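Local coordinates for hypothetical membrane spanning protein (Vibrio fischeri, PDB 4RCK), which is of unknown function but has a BatA-type von Willebrand factor A domain, the part in this structure, that binds magnesium, at residues V69-H74 with T104-G109; R181-D186 with G197-A202; G63-L68 with T79-D84. All coordinates share one frame; numbering follows the deposited sequence.

Contact 1: V69-H74 with T104-G109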
# COMPACT_ATOMS: atom_id res chain seq x y z
N VAL A 69 8.56 10.19 10.83
CA VAL A 69 8.82 10.19 12.27
C VAL A 69 9.71 11.37 12.63
O VAL A 69 10.75 11.59 12.02
CB VAL A 69 9.50 8.88 12.73
CG1 VAL A 69 9.70 8.89 14.24
CG2 VAL A 69 8.67 7.67 12.31
N LEU A 70 9.28 12.14 13.63
CA LEU A 70 10.06 13.28 14.10
C LEU A 70 10.57 12.98 15.51
O LEU A 70 9.85 12.40 16.31
CB LEU A 70 9.21 14.55 14.11
CG LEU A 70 8.45 14.87 12.82
CD1 LEU A 70 7.41 15.96 13.06
CD2 LEU A 70 9.42 15.29 11.72
N PHE A 71 11.81 13.36 15.81
CA PHE A 71 12.29 13.12 17.17
C PHE A 71 13.04 14.29 17.81
O PHE A 71 13.45 15.25 17.15
CB PHE A 71 13.16 11.85 17.23
CG PHE A 71 14.43 11.92 16.43
CD1 PHE A 71 14.42 11.72 15.07
CD2 PHE A 71 15.65 12.15 17.06
CE1 PHE A 71 15.59 11.76 14.33
CE2 PHE A 71 16.82 12.19 16.34
CZ PHE A 71 16.79 12.00 14.97
N GLY A 72 13.16 14.18 19.12
CA GLY A 72 13.81 15.16 19.97
C GLY A 72 13.89 14.50 21.34
O GLY A 72 14.37 13.37 21.45
N ASP A 73 13.44 15.20 22.38
CA ASP A 73 13.38 14.61 23.72
C ASP A 73 12.60 13.31 23.67
O ASP A 73 13.01 12.30 24.25
CB ASP A 73 12.73 15.58 24.72
CG ASP A 73 13.64 16.73 25.10
OD1 ASP A 73 14.75 16.82 24.55
OD2 ASP A 73 13.22 17.57 25.93
N HIS A 74 11.48 13.34 22.96
CA HIS A 74 10.70 12.14 22.69
C HIS A 74 10.52 11.99 21.18
O HIS A 74 10.68 12.96 20.44
CB HIS A 74 9.34 12.20 23.39
CG HIS A 74 8.47 13.32 22.91
ND1 HIS A 74 8.70 14.64 23.24
CD2 HIS A 74 7.36 13.32 22.13
CE1 HIS A 74 7.78 15.40 22.68
NE2 HIS A 74 6.95 14.62 22.01
N THR A 104 18.10 14.63 21.76
CA THR A 104 17.65 13.75 20.67
C THR A 104 17.48 12.29 21.08
O THR A 104 18.33 11.71 21.75
CB THR A 104 18.62 13.77 19.46
OG1 THR A 104 19.95 13.41 19.88
CG2 THR A 104 18.65 15.13 18.81
N ALA A 105 16.37 11.72 20.64
CA ALA A 105 16.09 10.30 20.80
C ALA A 105 16.24 9.57 19.48
O ALA A 105 15.30 9.50 18.70
CB ALA A 105 14.70 10.09 21.37
N ILE A 106 17.43 9.03 19.23
CA ILE A 106 17.68 8.33 17.98
C ILE A 106 17.12 6.92 18.04
O ILE A 106 16.52 6.44 17.08
CB ILE A 106 19.18 8.29 17.64
CG1 ILE A 106 19.75 9.70 17.62
CG2 ILE A 106 19.40 7.63 16.29
CD1 ILE A 106 21.20 9.78 17.18
N GLY A 107 17.31 6.26 19.18
CA GLY A 107 16.78 4.92 19.38
C GLY A 107 15.26 4.91 19.30
O GLY A 107 14.68 4.10 18.58
N GLU A 108 14.63 5.82 20.04
CA GLU A 108 13.18 5.95 20.05
C GLU A 108 12.63 6.24 18.66
O GLU A 108 11.57 5.73 18.28
CB GLU A 108 12.75 7.05 21.02
CG GLU A 108 13.03 6.75 22.48
CD GLU A 108 11.79 6.30 23.23
OE1 GLU A 108 11.03 7.17 23.71
OE2 GLU A 108 11.57 5.07 23.33
N GLY A 109 13.35 7.06 17.90
CA GLY A 109 12.96 7.40 16.55
C GLY A 109 12.96 6.19 15.64
O GLY A 109 12.04 5.98 14.86

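Contact 2: R181-D186 with G197-A202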
# COMPACT_ATOMS: atom_id res chain seq x y z
N ARG A 181 -31.01 -20.69 -13.89
CA ARG A 181 -31.39 -21.98 -13.33
C ARG A 181 -30.19 -22.59 -12.63
O ARG A 181 -30.32 -23.21 -11.57
CB ARG A 181 -31.89 -22.91 -14.44
CG ARG A 181 -32.14 -22.20 -15.75
CD ARG A 181 -31.41 -22.87 -16.91
NE ARG A 181 -31.04 -21.89 -17.93
CZ ARG A 181 -31.89 -21.37 -18.81
NH1 ARG A 181 -33.17 -21.72 -18.79
NH2 ARG A 181 -31.47 -20.49 -19.71
N ASP A 182 -29.03 -22.40 -13.23
CA ASP A 182 -27.80 -23.04 -12.79
C ASP A 182 -27.31 -22.49 -11.45
O ASP A 182 -26.79 -23.24 -10.63
CB ASP A 182 -26.71 -22.87 -13.85
CG ASP A 182 -25.77 -24.05 -13.91
OD1 ASP A 182 -26.24 -25.19 -13.72
OD2 ASP A 182 -24.56 -23.83 -14.15
N LEU A 183 -27.49 -21.18 -11.25
CA LEU A 183 -26.99 -20.47 -10.07
C LEU A 183 -27.20 -21.20 -8.75
O LEU A 183 -28.33 -21.37 -8.29
CB LEU A 183 -27.64 -19.08 -9.99
CG LEU A 183 -27.10 -18.15 -8.90
CD1 LEU A 183 -25.69 -17.69 -9.26
CD2 LEU A 183 -28.02 -16.96 -8.66
N ASP A 184 -26.10 -21.65 -8.16
CA ASP A 184 -26.12 -22.28 -6.84
C ASP A 184 -26.01 -21.23 -5.76
O ASP A 184 -24.92 -20.71 -5.50
CB ASP A 184 -24.99 -23.30 -6.71
CG ASP A 184 -25.19 -24.26 -5.56
OD1 ASP A 184 -26.05 -23.99 -4.70
OD2 ASP A 184 -24.49 -25.29 -5.52
N GLU A 185 -27.14 -20.91 -5.13
CA GLU A 185 -27.17 -19.84 -4.14
C GLU A 185 -26.80 -20.32 -2.74
O GLU A 185 -26.09 -19.63 -2.02
CB GLU A 185 -28.55 -19.18 -4.12
CG GLU A 185 -28.87 -18.38 -5.38
CD GLU A 185 -30.06 -17.45 -5.20
OE1 GLU A 185 -29.86 -16.31 -4.73
OE2 GLU A 185 -31.19 -17.86 -5.54
N ASP A 186 -27.26 -21.51 -2.37
CA ASP A 186 -27.00 -21.99 -1.01
C ASP A 186 -25.58 -22.52 -0.84
O ASP A 186 -25.11 -22.67 0.29
CB ASP A 186 -28.02 -23.06 -0.61
CG ASP A 186 -28.06 -24.23 -1.56
OD1 ASP A 186 -28.08 -23.99 -2.79
OD2 ASP A 186 -28.07 -25.38 -1.09
N GLY A 197 -18.32 -13.47 5.52
CA GLY A 197 -18.76 -12.50 4.53
C GLY A 197 -20.27 -12.53 4.37
O GLY A 197 -20.98 -13.08 5.21
N GLN A 198 -20.76 -11.91 3.30
CA GLN A 198 -22.18 -11.91 2.99
C GLN A 198 -22.41 -12.40 1.56
O GLN A 198 -21.50 -12.35 0.73
CB GLN A 198 -22.77 -10.51 3.17
CG GLN A 198 -22.75 -10.00 4.60
CD GLN A 198 -23.68 -10.78 5.50
OE1 GLN A 198 -23.30 -11.19 6.60
NE2 GLN A 198 -24.91 -10.98 5.05
N TYR A 199 -23.62 -12.87 1.29
CA TYR A 199 -23.99 -13.24 -0.07
C TYR A 199 -24.98 -12.24 -0.65
O TYR A 199 -25.93 -11.83 0.01
CB TYR A 199 -24.58 -14.65 -0.12
CG TYR A 199 -25.33 -14.90 -1.42
CD1 TYR A 199 -24.64 -15.07 -2.61
CD2 TYR A 199 -26.71 -14.94 -1.45
CE1 TYR A 199 -25.31 -15.29 -3.79
CE2 TYR A 199 -27.39 -15.16 -2.63
CZ TYR A 199 -26.69 -15.33 -3.80
OH TYR A 199 -27.36 -15.55 -4.98
N PHE A 200 -24.76 -11.87 -1.91
CA PHE A 200 -25.64 -10.94 -2.59
C PHE A 200 -26.12 -11.51 -3.92
O PHE A 200 -25.37 -12.18 -4.62
CB PHE A 200 -24.93 -9.60 -2.82
CG PHE A 200 -24.40 -8.97 -1.57
CD1 PHE A 200 -25.18 -8.09 -0.84
CD2 PHE A 200 -23.11 -9.24 -1.14
CE1 PHE A 200 -24.69 -7.51 0.31
CE2 PHE A 200 -22.62 -8.65 0.01
CZ PHE A 200 -23.41 -7.79 0.74
N ARG A 201 -27.38 -11.24 -4.26
CA ARG A 201 -27.94 -11.66 -5.54
C ARG A 201 -28.27 -10.46 -6.40
O ARG A 201 -29.09 -9.62 -6.03
CB ARG A 201 -29.19 -12.52 -5.32
CG ARG A 201 -30.02 -12.76 -6.58
CD ARG A 201 -29.36 -13.73 -7.54
NE ARG A 201 -30.10 -13.85 -8.79
CZ ARG A 201 -31.17 -14.62 -8.96
NH1 ARG A 201 -31.77 -14.65 -10.14
NH2 ARG A 201 -31.63 -15.34 -7.96
N ALA A 202 -27.63 -10.36 -7.56
CA ALA A 202 -27.85 -9.25 -8.48
C ALA A 202 -28.74 -9.68 -9.64
O ALA A 202 -28.34 -10.50 -10.47
CB ALA A 202 -26.53 -8.72 -9.01

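Contact 3: G63-L68 with T79-D84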
# COMPACT_ATOMS: atom_id res chain seq x y z
N GLY A 63 5.31 5.04 -6.60
CA GLY A 63 4.76 3.73 -6.31
C GLY A 63 5.12 3.18 -4.95
O GLY A 63 4.88 2.01 -4.66
N ASP A 64 5.68 4.03 -4.09
CA ASP A 64 6.10 3.60 -2.76
C ASP A 64 5.29 4.29 -1.67
O ASP A 64 4.77 5.39 -1.87
CB ASP A 64 7.59 3.87 -2.55
CG ASP A 64 8.43 3.42 -3.73
OD1 ASP A 64 8.43 2.21 -4.04
OD2 ASP A 64 9.11 4.27 -4.33
N ARG A 65 5.19 3.64 -0.51
CA ARG A 65 4.57 4.25 0.66
C ARG A 65 5.62 4.97 1.50
O ARG A 65 6.73 4.48 1.68
CB ARG A 65 3.84 3.22 1.51
CG ARG A 65 2.42 2.95 1.08
CD ARG A 65 1.69 2.08 2.09
NE ARG A 65 2.39 0.83 2.33
CZ ARG A 65 2.08 -0.02 3.30
NH1 ARG A 65 1.07 0.24 4.12
NH2 ARG A 65 2.77 -1.14 3.45
N LEU A 66 5.25 6.13 2.02
CA LEU A 66 6.16 6.93 2.83
C LEU A 66 5.51 7.38 4.13
O LEU A 66 4.32 7.68 4.17
CB LEU A 66 6.65 8.14 2.03
CG LEU A 66 7.65 7.85 0.91
CD1 LEU A 66 7.71 8.98 -0.10
CD2 LEU A 66 9.03 7.60 1.51
N GLY A 67 6.30 7.41 5.20
CA GLY A 67 5.83 7.84 6.50
C GLY A 67 6.84 8.75 7.17
O GLY A 67 8.01 8.78 6.79
N LEU A 68 6.40 9.50 8.18
CA LEU A 68 7.26 10.50 8.81
C LEU A 68 7.34 10.37 10.33
O LEU A 68 6.33 10.44 11.03
CB LEU A 68 6.77 11.91 8.44
CG LEU A 68 7.52 13.11 9.01
CD1 LEU A 68 9.01 12.99 8.75
CD2 LEU A 68 6.96 14.40 8.43
N THR A 79 3.27 10.95 10.27
CA THR A 79 2.44 10.32 9.24
C THR A 79 2.63 8.81 9.30
O THR A 79 3.77 8.33 9.27
CB THR A 79 2.79 10.83 7.83
OG1 THR A 79 2.68 12.26 7.80
CG2 THR A 79 1.87 10.22 6.79
N PRO A 80 1.52 8.05 9.39
CA PRO A 80 1.61 6.59 9.48
C PRO A 80 2.35 5.98 8.29
O PRO A 80 3.44 5.45 8.48
CB PRO A 80 0.14 6.14 9.52
CG PRO A 80 -0.65 7.32 9.02
CD PRO A 80 0.13 8.53 9.41
N LEU A 81 1.77 6.11 7.10
CA LEU A 81 2.32 5.63 5.84
C LEU A 81 1.25 5.90 4.79
O LEU A 81 0.06 5.85 5.11
CB LEU A 81 2.67 4.13 5.88
CG LEU A 81 4.12 3.68 6.12
CD1 LEU A 81 4.18 2.19 6.39
CD2 LEU A 81 5.02 4.04 4.96
N THR A 82 1.65 6.19 3.56
CA THR A 82 0.67 6.56 2.54
C THR A 82 1.20 6.57 1.11
O THR A 82 2.40 6.59 0.87
CB THR A 82 0.10 7.97 2.81
OG1 THR A 82 -0.71 8.38 1.70
CG2 THR A 82 1.23 8.95 2.99
N PHE A 83 0.26 6.58 0.17
CA PHE A 83 0.58 6.73 -1.24
C PHE A 83 0.46 8.18 -1.66
O PHE A 83 0.87 8.57 -2.75
CB PHE A 83 -0.34 5.86 -2.09
CG PHE A 83 0.24 4.52 -2.41
CD1 PHE A 83 0.84 4.29 -3.63
CD2 PHE A 83 0.20 3.49 -1.48
CE1 PHE A 83 1.38 3.06 -3.94
CE2 PHE A 83 0.74 2.26 -1.78
CZ PHE A 83 1.33 2.05 -3.01
N ASP A 84 -0.12 8.98 -0.78
CA ASP A 84 -0.18 10.41 -1.01
C ASP A 84 1.06 11.07 -0.42
O ASP A 84 1.14 11.30 0.78
CB ASP A 84 -1.44 11.02 -0.42
CG ASP A 84 -1.61 12.46 -0.83
OD1 ASP A 84 -0.90 12.88 -1.77
OD2 ASP A 84 -2.45 13.17 -0.23

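Contact 1: V69-H74 with T104-G109
Phe71 sets the CD2-CE2 side of its ring against Thr104, Ala105 and Ile106, where the chain enters helix 106-118. Its CD2 lies 3.1 Å from the carbonyl O of Ala105. Further out along the ring, Phe71 CE2 is 3.9 Å from Thr104 CB, which sits at the ring edge close to its plane, and 4.1 Å from Ile106 CG1. A chi1 of 64° sets CG of Phe71 between its own backbone N and carbonyl carbon, and that rotation carries the ring across to the turn. The Ala105 carbonyl beside the ring is already in use: Ala105 is the N-cap residue, and its O takes the N-H of Gly109 at 3.2 Å in the first turn of the helix. On its other side, Ala105 N gives a weak, strongly bent bond (115° at the hydrogen) to Gly72 O, 2.7 Å away. The turn borders the magnesium site, consistent with the metal-ion-dependent adhesion site of vWA domains: the Thr104 side chain lies about 4 Å from the bound magnesium, which Ser28 and Ser30 coordinate, and it also touches Asp26 and Ser28. Further back on strand 65-71, Val69 points CG1, anti to its backbone N, at the carbonyl of Gly109, with CG1 to O at 3.8 Å. Gly109 has no side chain, and the helix backbone itself faces the strand there. The second subunit packs here too, its Leu130 on Phe71 and its Leu129 on Ile106, while Thr136 OG1 of that subunit is hydrogen-bonded to Thr104 N.

Contact 2: R181-D186 with G197-A202
Glu185 and Tyr199 make the close part of this contact: Tyr199 OH donates to Glu185 OE1 at 2.6 Å, reaching the oxygen on its anti side and 19° out of the carboxylate plane. Glu185 OE1 lies at the edge of the phenol ring, near the ring plane, with the carboxylate turned 60° from the ring, and CG of Glu185 also lies beside Tyr199 OH. Behind it, Leu183 lays CD2 over one face of the Arg201 guanidinium and 3.7 Å from Arg201 CD. Arg201 sends CG anti to its backbone N and then bends at chi2, which brings its outer half across Leu183. These residues sit on a beta-alpha-beta crossover of the vWA fold: after strand 154-161 the chain makes an excursion through strands 165-169 and 174-178 before helix 185-195 returns it to strand 199-202, parallel to and next to 154-161, and Asp184 caps the start of that helix. The looser side is the ion pair between the partly exposed Glu185 and Arg201. Glu185 OE2 and Arg201 NH2 stand 3.5 Å apart, with carboxylate and guanidinium planes 86° from each other, so the ion pair is long and is not a coplanar two-bond fork. Arg201 is held more firmly elsewhere, through NH1 to Gly162 O.

Contact 3: G63-L68 with T79-D84
Arg65 crosses Phe83 at a slant with its aliphatic stem, CG of Arg65 lying 3.4 Å from Phe83 CE2. Bent at chi3 (-56°), the arginine ends with its guanidinium plane 23° from parallel to that of the ring, but well past it, with no stack; Leu81 CD1 sits over the centre of one guanidinium face. The other branch of Leu81, CD2, rests on the strand backbone 3.6 Å from Gly67 N, at a residue that has no side chain. Thr82 has OG1 anti to its backbone N (chi1 172°); from there OG1 accepts the N-H of Asp84 at 2.6 Å, an ST turn that leads to the N-cap of helix 85-93. The same rotation leaves Thr82 CG2 3.5 Å from Leu66 O. These side chains dress an antiparallel beta hairpin, whose regular part is the hydrogen-bonded pair Leu68-Thr79: Leu68 N to Thr79 O is 3.1 Å, and Thr79 N to Leu68 O is 3.2 Å. Thr79 OG1 turns instead to Gln91 of the helix. Arg65 thus divides its chemistry: its stem touches the CD2-CE2 side of the Phe83 ring, while the charge of its buried guanidinium is probably balanced by Asp20 on strand 19-26, with which NH2 forms a salt bridge.

Contacts 1 and 3 share strand 65-71 and follow each other along it, their centres about 19 Å apart: contact 1 sits at the magnesium end, whereas contact 3 lies away from the annotated sites. Contact 2 belongs to the far half of an elongated chain, its centre about 54 Å from that of contact 1 and 39 Å from that of contact 3. It too borders a metal site, since Leu183 comes within about 5 Å of the side chain of Asp132 and about 9 Å of a bound magnesium. Thr136, whose copy in the second subunit bonds to contact 1, touches Asp182 of contact 2, consistent with metal sites assembled from both subunits by domain exchange.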